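Local coordinates for protein amidase, hydantoinase/carbamoylase family (Burkholderia vietnamiensis, PDB 5I4M) that probably hydrolyses N-carbamoyl-L-amino acids to free amino acids, as a dizinc amidase of the peptidase M20 family, at residues R31-L36 against A412-G417; G233-E238 against K318-L323; A263-D268 against A331-L336. All coordinates share one frame; numbering follows the deposited sequence. Where two conformers were deposited one is given.

Overall arrangement
Contact 1 pairs helix 29-39, near the start of the modelled chain, with helix 411-429 at its end, and the other two contacts are nested inside the loop it closes. It lies across the centre of the chain from them, its centre about 37 Å from that of contact 2 and about 47 Å from that of contact 3. Contacts 2 and 3 are about 17 Å apart between centres, share helix 313-334 and alternate along the chain; Leu323 of the one packs on Val266 of the other. This follows the two-domain plan of M20 enzymes: contact 1 belongs to the zinc-binding domain, contacts 2 and 3 to the dimerisation domain, where both touch the second subunit.

Contact 1 of 3, residues R31-L36 against A412-G417; sequences RLWDSL and AWIEAG
Ile414 of helix 411-429 is the bump that fits the shallow hollow formed by Leu32, Trp33 and Leu36 of helix 29-39. Its two branches are shared out. CG2 touches two leucine methyls at once, 3.7 Å from Leu32 CD2 and 3.7 Å from Leu36 CD1, while CG1 turns to the indole and stops 3.8 Å from Trp33 CZ3. Trp33 offers the edge of its six-membered ring, with CG1 near the ring plane; its CG stands anti to the backbone N (chi1 -179°), which carries the indole across to the isoleucine. Leu36 and Ile414 meet tip to tip, whereas Leu32 and Ile414 cross at about a right angle. The short helical segments run at 115° to each other with axes 9.9 Å apart, a steep crossing in which Ile414 alone supplies about half of the buried surface. Ala418, further along helix 411-429, also packs on Leu32, Pro411 touches Trp33, and Leu121 of helix 117-132 also touches Leu36. The contact thus brings the two ends of the chain together within the zinc-binding domain; the side chain of Leu36 lies about 12 Å from a zinc ion. With purely apolar side chains meeting, the helices are held here by shape and exclusion of water rather than by directed bonds.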
loop_
_atom_site.group_PDB
_atom_site.type_symbol
_atom_site.label_atom_id
_atom_site.label_comp_id
_atom_site.label_asym_id
_atom_site.label_seq_id
_atom_site.Cartn_x
_atom_site.Cartn_y
_atom_site.Cartn_z
ATOM N N ARG A 31 -4.618 17.240 38.051
ATOM C CA ARG A 31 -3.241 16.804 37.858
ATOM C C ARG A 31 -3.164 15.675 36.841
ATOM O O ARG A 31 -2.302 15.685 35.956
ATOM C CB ARG A 31 -2.640 16.371 39.191
ATOM C CG ARG A 31 -1.180 15.954 39.100
ATOM C CD ARG A 31 -0.601 15.765 40.498
ATOM N NE ARG A 31 -1.298 14.718 41.241
ATOM C CZ ARG A 31 -1.197 14.551 42.555
ATOM N NH1 ARG A 31 -0.437 15.378 43.263
ATOM N NH2 ARG A 31 -1.863 13.575 43.166
ATOM N N LEU A 32 -4.077 14.700 36.940
ATOM C CA LEU A 32 -4.105 13.598 35.985
ATOM C C LEU A 32 -4.451 14.090 34.580
ATOM O O LEU A 32 -3.776 13.745 33.606
ATOM C CB LEU A 32 -5.111 12.544 36.454
ATOM C CG LEU A 32 -5.391 11.400 35.471
ATOM C CD1 LEU A 32 -4.124 10.689 35.068
ATOM C CD2 LEU A 32 -6.372 10.415 36.119
ATOM N N TRP A 33 -5.509 14.897 34.461
ATOM C CA TRP A 33 -5.900 15.432 33.160
ATOM C C TRP A 33 -4.762 16.213 32.517
ATOM O O TRP A 33 -4.469 16.035 31.327
ATOM C CB TRP A 33 -7.133 16.324 33.300
ATOM C CG TRP A 33 -7.584 16.884 31.979
ATOM C CD1 TRP A 33 -7.232 18.089 31.427
ATOM C CD2 TRP A 33 -8.449 16.249 31.032
ATOM N NE1 TRP A 33 -7.834 18.242 30.197
ATOM C CE2 TRP A 33 -8.578 17.122 29.930
ATOM C CE3 TRP A 33 -9.123 15.019 31.004
ATOM C CZ2 TRP A 33 -9.373 16.816 28.826
ATOM C CZ3 TRP A 33 -9.903 14.716 29.902
ATOM C CH2 TRP A 33 -10.023 15.607 28.829
ATOM N N ASP A 34 -4.113 17.095 33.285
ATOM C CA ASP A 34 -3.008 17.868 32.724
ATOM C C ASP A 34 -1.859 16.966 32.295
ATOM O O ASP A 34 -1.186 17.249 31.299
ATOM C CB ASP A 34 -2.519 18.915 33.727
ATOM C CG ASP A 34 -3.551 19.996 33.990
ATOM O OD1 ASP A 34 -4.513 20.100 33.201
ATOM O OD2 ASP A 34 -3.394 20.746 34.979
ATOM N N SER A 35 -1.621 15.870 33.019
ATOM C CA SER A 35 -0.570 14.969 32.577
ATOM C C SER A 35 -0.941 14.313 31.253
ATOM O O SER A 35 -0.066 14.105 30.405
ATOM C CB SER A 35 -0.259 13.924 33.655
ATOM O OG SER A 35 -1.261 12.929 33.757
ATOM N N LEU A 36 -2.234 14.028 31.040
ATOM C CA LEU A 36 -2.670 13.495 29.752
ATOM C C LEU A 36 -2.482 14.521 28.641
ATOM O O LEU A 36 -2.007 14.184 27.552
ATOM C CB LEU A 36 -4.130 13.049 29.826
ATOM C CG LEU A 36 -4.309 11.692 30.503
ATOM C CD1 LEU A 36 -5.732 11.509 31.048
ATOM C CD2 LEU A 36 -3.983 10.560 29.532
ATOM N N ALA A 412 -14.556 14.223 33.767
ATOM C CA ALA A 412 -15.289 13.436 34.758
ATOM C C ALA A 412 -14.981 11.946 34.631
ATOM O O ALA A 412 -14.712 11.276 35.636
ATOM C CB ALA A 412 -16.791 13.681 34.625
ATOM N N TRP A 413 -15.038 11.403 33.407
ATOM C CA TRP A 413 -14.739 9.983 33.217
ATOM C C TRP A 413 -13.309 9.664 33.615
ATOM O O TRP A 413 -13.046 8.643 34.258
ATOM C CB TRP A 413 -14.956 9.571 31.759
ATOM C CG TRP A 413 -16.356 9.631 31.311
ATOM C CD1 TRP A 413 -17.487 9.652 32.093
ATOM C CD2 TRP A 413 -16.798 9.684 29.957
ATOM N NE1 TRP A 413 -18.602 9.715 31.295
ATOM C CE2 TRP A 413 -18.208 9.738 29.980
ATOM C CE3 TRP A 413 -16.136 9.694 28.719
ATOM C CZ2 TRP A 413 -18.970 9.801 28.814
ATOM C CZ3 TRP A 413 -16.899 9.765 27.556
ATOM C CH2 TRP A 413 -18.299 9.824 27.616
ATOM N N ILE A 414 -12.364 10.499 33.181
ATOM C CA ILE A 414 -10.954 10.249 33.469
ATOM C C ILE A 414 -10.724 10.194 34.974
ATOM O O ILE A 414 -10.085 9.271 35.489
ATOM C CB ILE A 414 -10.082 11.326 32.791
ATOM C CG1 ILE A 414 -10.147 11.166 31.273
ATOM C CG2 ILE A 414 -8.628 11.265 33.271
ATOM C CD1 ILE A 414 -9.676 9.781 30.790
ATOM N N GLU A 415 -11.273 11.169 35.703
ATOM C CA GLU A 415 -11.096 11.204 37.151
ATOM C C GLU A 415 -11.773 10.015 37.824
ATOM O O GLU A 415 -11.194 9.393 38.725
ATOM C CB GLU A 415 -11.633 12.528 37.710
ATOM C CG GLU A 415 -11.602 12.636 39.223
ATOM C CD GLU A 415 -11.972 14.021 39.701
ATOM O OE1 GLU A 415 -12.073 14.231 40.921
ATOM O OE2 GLU A 415 -12.148 14.907 38.848
ATOM N N ALA A 416 -12.985 9.670 37.385
ATOM C CA ALA A 416 -13.721 8.584 38.027
ATOM C C ALA A 416 -12.980 7.263 37.899
ATOM O O ALA A 416 -12.889 6.495 38.867
ATOM C CB ALA A 416 -15.114 8.454 37.424
ATOM N N GLY A 417 -12.460 6.968 36.710
ATOM C CA GLY A 417 -11.767 5.703 36.523
ATOM C C GLY A 417 -10.530 5.597 37.388
ATOM O O GLY A 417 -10.207 4.522 37.895
#

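Contact 2 of 3, residues G233-E238 against K318-L323; sequences GQRWYE and KMDAAL. With 3PG (3-phosphoglyceric acid), chain E.
Tyr237 and Asp320 make the tight centre of this contact between strand 225-242 and helix 313-334. The phenol OH donates to Asp320 OD1 at 2.6 Å, using the carboxylate's anti lone pair. Ring and carboxylate are nearly coplanar, 14° apart, with OD1 at the ring edge. Leu323 covers one face of the same ring: its CD2 sits 3.6 Å from the Tyr237 centroid, only 3° off the normal, a CH-pi contact over the ring centre. The hydroxyl's bond and the methyl over the face together restrain the ring. OD1 also has Arg324 as a salt-bridge partner, so two donors grip it, which probably favours the charged carboxylate.

Arg235 forms the looser, partly exposed side. Its chain, extended from CG to NE, crosses Asp320 at about a right angle and lays one guanidinium face over Asp320 CB. The salt bridge from Arg235 NH1 to Asp320 OD1 is long, at 3.8 Å; the stronger partner of NH1 is Gln342, and Tyr345 adds a cation-pi contact.

Away from the helix, Gln234 and Trp236 belong to the 3-phosphoglycerate pocket. Gln234 NE2 gives a weak hydrogen bond to 3PG O2 at 3.3 Å, and the indole edge lies near O1; His247 and Asn296 of the second subunit also bind this ligand. The strand, flanked by antiparallel strands 297-310 and 337-350, carries helix 313-334 on one face of the dimerisation-domain sheet and ligand-pocket residues on the other.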
loop_
_atom_site.group_PDB
_atom_site.type_symbol
_atom_site.label_atom_id
_atom_site.label_comp_id
_atom_site.label_asym_id
_atom_site.label_seq_id
_atom_site.Cartn_x
_atom_site.Cartn_y
_atom_site.Cartn_z
ATOM N N GLY A 233 -11.642 -13.200 22.826
ATOM C CA GLY A 233 -10.480 -13.788 22.189
ATOM C C GLY A 233 -10.229 -13.207 20.805
ATOM O O GLY A 233 -11.109 -12.582 20.211
ATOM N N GLN A 234 -9.015 -13.434 20.295
ATOM C CA GLN A 234 -8.617 -12.911 18.993
ATOM C C GLN A 234 -7.790 -13.940 18.235
ATOM O O GLN A 234 -7.075 -14.751 18.830
ATOM C CB GLN A 234 -7.782 -11.633 19.114
ATOM C CG GLN A 234 -8.400 -10.541 19.971
ATOM C CD GLN A 234 -7.765 -9.189 19.690
ATOM O OE1 GLN A 234 -7.668 -8.775 18.543
ATOM N NE2 GLN A 234 -7.316 -8.507 20.738
ATOM N N ARG A 235 -7.894 -13.881 16.911
ATOM C CA ARG A 235 -7.002 -14.577 15.996
ATOM C C ARG A 235 -6.606 -13.577 14.921
ATOM O O ARG A 235 -7.481 -12.970 14.303
ATOM C CB ARG A 235 -7.684 -15.803 15.357
ATOM C CG ARG A 235 -7.929 -16.998 16.309
ATOM C CD ARG A 235 -8.734 -18.104 15.604
ATOM N NE ARG A 235 -9.087 -19.213 16.491
ATOM C CZ ARG A 235 -8.515 -20.410 16.452
ATOM N NH1 ARG A 235 -7.556 -20.655 15.563
ATOM N NH2 ARG A 235 -8.911 -21.370 17.292
ATOM N N TRP A 236 -5.300 -13.395 14.711
ATOM C CA TRP A 236 -4.781 -12.543 13.649
ATOM C C TRP A 236 -4.026 -13.381 12.624
ATOM O O TRP A 236 -3.365 -14.365 12.970
ATOM C CB TRP A 236 -3.819 -11.477 14.183
ATOM C CG TRP A 236 -4.411 -10.447 15.103
ATOM C CD1 TRP A 236 -5.641 -10.461 15.696
ATOM C CD2 TRP A 236 -3.767 -9.244 15.532
ATOM N NE1 TRP A 236 -5.805 -9.330 16.476
ATOM C CE2 TRP A 236 -4.665 -8.568 16.388
ATOM C CE3 TRP A 236 -2.514 -8.671 15.268
ATOM C CZ2 TRP A 236 -4.349 -7.342 16.987
ATOM C CZ3 TRP A 236 -2.204 -7.452 15.852
ATOM C CH2 TRP A 236 -3.117 -6.802 16.702
ATOM N N TYR A 237 -4.093 -12.950 11.366
ATOM C CA TYR A 237 -3.509 -13.696 10.259
ATOM C C TYR A 237 -2.714 -12.765 9.360
ATOM O O TYR A 237 -2.983 -11.564 9.288
ATOM C CB TYR A 237 -4.581 -14.376 9.391
ATOM C CG TYR A 237 -5.548 -15.231 10.153
ATOM C CD1 TYR A 237 -6.606 -14.661 10.856
ATOM C CD2 TYR A 237 -5.421 -16.610 10.159
ATOM C CE1 TYR A 237 -7.498 -15.444 11.555
ATOM C CE2 TYR A 237 -6.321 -17.405 10.851
ATOM C CZ TYR A 237 -7.355 -16.811 11.546
ATOM O OH TYR A 237 -8.250 -17.593 12.242
ATOM N N GLU A 238 -1.753 -13.358 8.649
ATOM C CA GLU A 238 -1.065 -12.739 7.528
ATOM C C GLU A 238 -1.239 -13.641 6.313
ATOM O O GLU A 238 -0.989 -14.850 6.391
ATOM C CB GLU A 238 0.424 -12.527 7.833
ATOM C CG GLU A 238 0.674 -11.432 8.880
ATOM C CD GLU A 238 2.148 -11.194 9.186
ATOM O OE1 GLU A 238 2.445 -10.233 9.931
ATOM O OE2 GLU A 238 3.007 -11.949 8.681
ATOM N N LYS A 318 -14.773 -21.365 14.655
ATOM C CA LYS A 318 -15.612 -21.494 13.462
ATOM C C LYS A 318 -15.268 -20.430 12.431
ATOM O O LYS A 318 -15.237 -20.699 11.221
ATOM C CB LYS A 318 -17.084 -21.390 13.871
ATOM C CG LYS A 318 -18.122 -21.454 12.755
ATOM C CD LYS A 318 -19.525 -21.261 13.355
ATOM C CE LYS A 318 -20.643 -21.419 12.326
ATOM N NZ LYS A 318 -20.480 -20.525 11.136
ATOM N N MET A 319 -15.011 -19.208 12.892
ATOM C CA MET A 319 -14.601 -18.152 11.977
ATOM C C MET A 319 -13.271 -18.500 11.317
ATOM O O MET A 319 -13.108 -18.329 10.103
ATOM C CB MET A 319 -14.511 -16.822 12.731
ATOM C CG MET A 319 -15.838 -16.358 13.348
ATOM S SD MET A 319 -15.660 -15.000 14.525
ATOM C CE MET A 319 -15.166 -13.642 13.445
ATOM N N ASP A 320 -12.311 -18.982 12.111
ATOM C CA ASP A 320 -11.029 -19.449 11.590
ATOM C C ASP A 320 -11.214 -20.462 10.466
ATOM O O ASP A 320 -10.619 -20.329 9.387
ATOM C CB ASP A 320 -10.207 -20.063 12.728
ATOM C CG ASP A 320 -8.961 -20.786 12.235
ATOM O OD1 ASP A 320 -7.980 -20.113 11.860
ATOM O OD2 ASP A 320 -8.953 -22.032 12.235
ATOM N N ALA A 321 -12.040 -21.487 10.701
ATOM C CA ALA A 321 -12.210 -22.530 9.695
ATOM C C ALA A 321 -12.864 -21.972 8.437
ATOM O O ALA A 321 -12.506 -22.359 7.317
ATOM C CB ALA A 321 -13.027 -23.693 10.269
ATOM N N ALA A 322 -13.798 -21.030 8.605
ATOM C CA ALA A 322 -14.473 -20.427 7.461
ATOM C C ALA A 322 -13.516 -19.585 6.640
ATOM O O ALA A 322 -13.585 -19.585 5.406
ATOM C CB ALA A 322 -15.660 -19.582 7.930
ATOM N N LEU A 323 -12.620 -18.850 7.304
ATOM C CA LEU A 323 -11.609 -18.095 6.568
ATOM C C LEU A 323 -10.713 -19.026 5.757
ATOM O O LEU A 323 -10.470 -18.791 4.570
ATOM C CB LEU A 323 -10.770 -17.252 7.525
ATOM C CG LEU A 323 -9.599 -16.526 6.846
ATOM C CD1 LEU A 323 -10.106 -15.363 6.025
ATOM C CD2 LEU A 323 -8.582 -16.047 7.881
HETATM C C1 3PG E . -6.169 -4.811 19.933
HETATM O O1 3PG E . -6.258 -4.469 18.740
HETATM O O2 3PG E . -7.156 -5.179 20.606
HETATM C C2 3PG E . -4.810 -4.777 20.571
HETATM O O3 3PG E . -4.784 -5.627 21.732
HETATM C C3 3PG E . -4.520 -3.353 20.990
HETATM O O1P 3PG E . -5.449 -2.961 22.003
HETATM P P 3PG E . -5.620 -1.372 22.358
HETATM O O2P 3PG E . -4.223 -0.804 22.452
HETATM O O3P 3PG E . -6.396 -0.819 21.171
HETATM O O4P 3PG E . -6.366 -1.381 23.703
#

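Contact 3 of 3, residues A263-D268 against A331-L336; sequences ASRVVD and AADIGL
Arg265 leaves its helix with CG anti to the carbonyl carbon (chi1 -75°) and runs extended from CG to NE, while Asp333 places its CG anti to the backbone N (chi1 173°); together these torsions bring the two side chains across each other at about a right angle, with guanidinium and carboxylate planes 49° apart. In the conformer of Asp333 given, Arg265 NH1 and Asp333 OD2 form a salt bridge at 3.6 Å. Two waters link the same atoms, each accepting from NH1 and donating to OD2: water 1 lies 2.9 Å from Arg265 NH1, and water 2, in the guanidinium plane, lies 2.6 Å from Asp333 OD2. Asp333 has a second conformer, so this bridge and its waters are less certain. Ile334 adds apolar cover, with CG1 3.8 Å from Arg265 NH1. The contact joins helices 259-276 and 313-334, which pack beside each other on the sheet of the M20 dimerisation domain; Val266 and Ala331 both rest on Phe241 of strand 225-242. Helix 313-334 ends here: Gly335, with positive phi, turns the chain into strand 337-350, and Ala331 O accepts from both Gly335 N and Leu336 N. The stronger partner of Arg265 is Asp268 of the second subunit, which takes its NE in a salt bridge repeated reciprocally across the dimer interface.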
loop_
_atom_site.group_PDB
_atom_site.type_symbol
_atom_site.label_atom_id
_atom_site.label_comp_id
_atom_site.label_asym_id
_atom_site.label_seq_id
_atom_site.Cartn_x
_atom_site.Cartn_y
_atom_site.Cartn_z
ATOM N N ALA A 263 -7.283 -10.911 -3.186
ATOM C CA ALA A 263 -7.262 -10.255 -1.882
ATOM C C ALA A 263 -8.553 -9.489 -1.632
ATOM O O ALA A 263 -9.104 -9.526 -0.525
ATOM C CB ALA A 263 -6.056 -9.320 -1.782
ATOM N N SER A 264 -9.046 -8.780 -2.649
ATOM C CA SER A 264 -10.288 -8.028 -2.500
ATOM C C SER A 264 -11.462 -8.947 -2.194
ATOM O O SER A 264 -12.351 -8.599 -1.404
ATOM C CB SER A 264 -10.564 -7.224 -3.773
ATOM O OG SER A 264 -9.587 -6.212 -3.918
ATOM N N ARG A 265 -11.495 -10.119 -2.820
ATOM C CA ARG A 265 -12.573 -11.044 -2.500
ATOM C C ARG A 265 -12.469 -11.537 -1.065
ATOM O O ARG A 265 -13.495 -11.814 -0.432
ATOM C CB ARG A 265 -12.574 -12.202 -3.494
ATOM C CG ARG A 265 -13.138 -11.753 -4.826
ATOM C CD ARG A 265 -13.070 -12.832 -5.902
ATOM N NE ARG A 265 -13.633 -12.319 -7.147
ATOM C CZ ARG A 265 -13.481 -12.896 -8.332
ATOM N NH1 ARG A 265 -12.776 -14.020 -8.439
ATOM N NH2 ARG A 265 -14.027 -12.344 -9.410
ATOM N N VAL A 266 -11.250 -11.634 -0.526
ATOM C CA VAL A 266 -11.111 -12.050 0.867
ATOM C C VAL A 266 -11.522 -10.923 1.806
ATOM O O VAL A 266 -12.078 -11.177 2.880
ATOM C CB VAL A 266 -9.681 -12.539 1.159
ATOM C CG1 VAL A 266 -9.539 -12.933 2.632
ATOM C CG2 VAL A 266 -9.340 -13.744 0.268
ATOM N N VAL A 267 -11.268 -9.668 1.429
ATOM C CA VAL A 267 -11.756 -8.557 2.249
ATOM C C VAL A 267 -13.265 -8.663 2.425
ATOM O O VAL A 267 -13.797 -8.504 3.534
ATOM C CB VAL A 267 -11.349 -7.208 1.627
ATOM C CG1 VAL A 267 -12.083 -6.045 2.317
ATOM C CG2 VAL A 267 -9.834 -6.999 1.727
ATOM N N ASP A 268 -13.974 -8.963 1.334
ATOM C CA ASP A 268 -15.424 -9.124 1.391
ATOM C C ASP A 268 -15.807 -10.356 2.203
ATOM O O ASP A 268 -16.747 -10.311 3.007
ATOM C CB ASP A 268 -15.978 -9.214 -0.034
ATOM C CG ASP A 268 -17.369 -8.623 -0.174
ATOM O OD1 ASP A 268 -17.816 -7.886 0.729
ATOM O OD2 ASP A 268 -18.010 -8.883 -1.213
ATOM N N ALA A 331 -8.594 -18.627 -3.942
ATOM C CA ALA A 331 -7.309 -18.806 -4.609
ATOM C C ALA A 331 -7.407 -19.842 -5.715
ATOM O O ALA A 331 -6.807 -19.680 -6.786
ATOM C CB ALA A 331 -6.238 -19.213 -3.599
ATOM N N ALA A 332 -8.162 -20.917 -5.471
ATOM C CA ALA A 332 -8.299 -21.971 -6.469
ATOM C C ALA A 332 -9.048 -21.480 -7.697
ATOM O O ALA A 332 -8.738 -21.892 -8.821
ATOM C CB ALA A 332 -9.014 -23.178 -5.862
ATOM N N ASP A 333 -10.044 -20.613 -7.501
ATOM C CA ASP A 333 -10.824 -20.118 -8.629
ATOM C C ASP A 333 -9.984 -19.228 -9.538
ATOM O O ASP A 333 -10.115 -19.286 -10.766
ATOM C CB ASP A 333 -12.053 -19.367 -8.120
ATOM C CG ASP A 333 -12.818 -18.685 -9.230
ATOM O OD1 ASP A 333 -13.550 -19.382 -9.965
ATOM O OD2 ASP A 333 -12.688 -17.451 -9.366
ATOM N N ILE A 334 -9.118 -18.407 -8.957
ATOM C CA ILE A 334 -8.271 -17.511 -9.739
ATOM C C ILE A 334 -6.997 -18.209 -10.196
ATOM O O ILE A 334 -6.492 -17.947 -11.290
ATOM C CB ILE A 334 -7.953 -16.250 -8.907
ATOM C CG1 ILE A 334 -9.236 -15.504 -8.560
ATOM C CG2 ILE A 334 -6.961 -15.322 -9.642
ATOM C CD1 ILE A 334 -9.027 -14.391 -7.552
ATOM N N GLY A 335 -6.456 -19.098 -9.373
ATOM C CA GLY A 335 -5.163 -19.680 -9.665
ATOM C C GLY A 335 -4.043 -18.970 -8.935
ATOM O O GLY A 335 -2.954 -18.767 -9.480
ATOM N N LEU A 336 -4.294 -18.589 -7.694
ATOM C CA LEU A 336 -3.292 -17.951 -6.857
ATOM C C LEU A 336 -2.639 -18.982 -5.945
ATOM O O LEU A 336 -3.272 -19.960 -5.542
ATOM C CB LEU A 336 -3.932 -16.845 -6.014
ATOM C CG LEU A 336 -4.700 -15.768 -6.776
ATOM C CD1 LEU A 336 -5.447 -14.846 -5.802
ATOM C CD2 LEU A 336 -3.747 -14.951 -7.648
HETATM O O HOH W 1 -12.069 -16.121 -6.596
HETATM O O HOH W 2 -12.321 -15.486 -11.000
#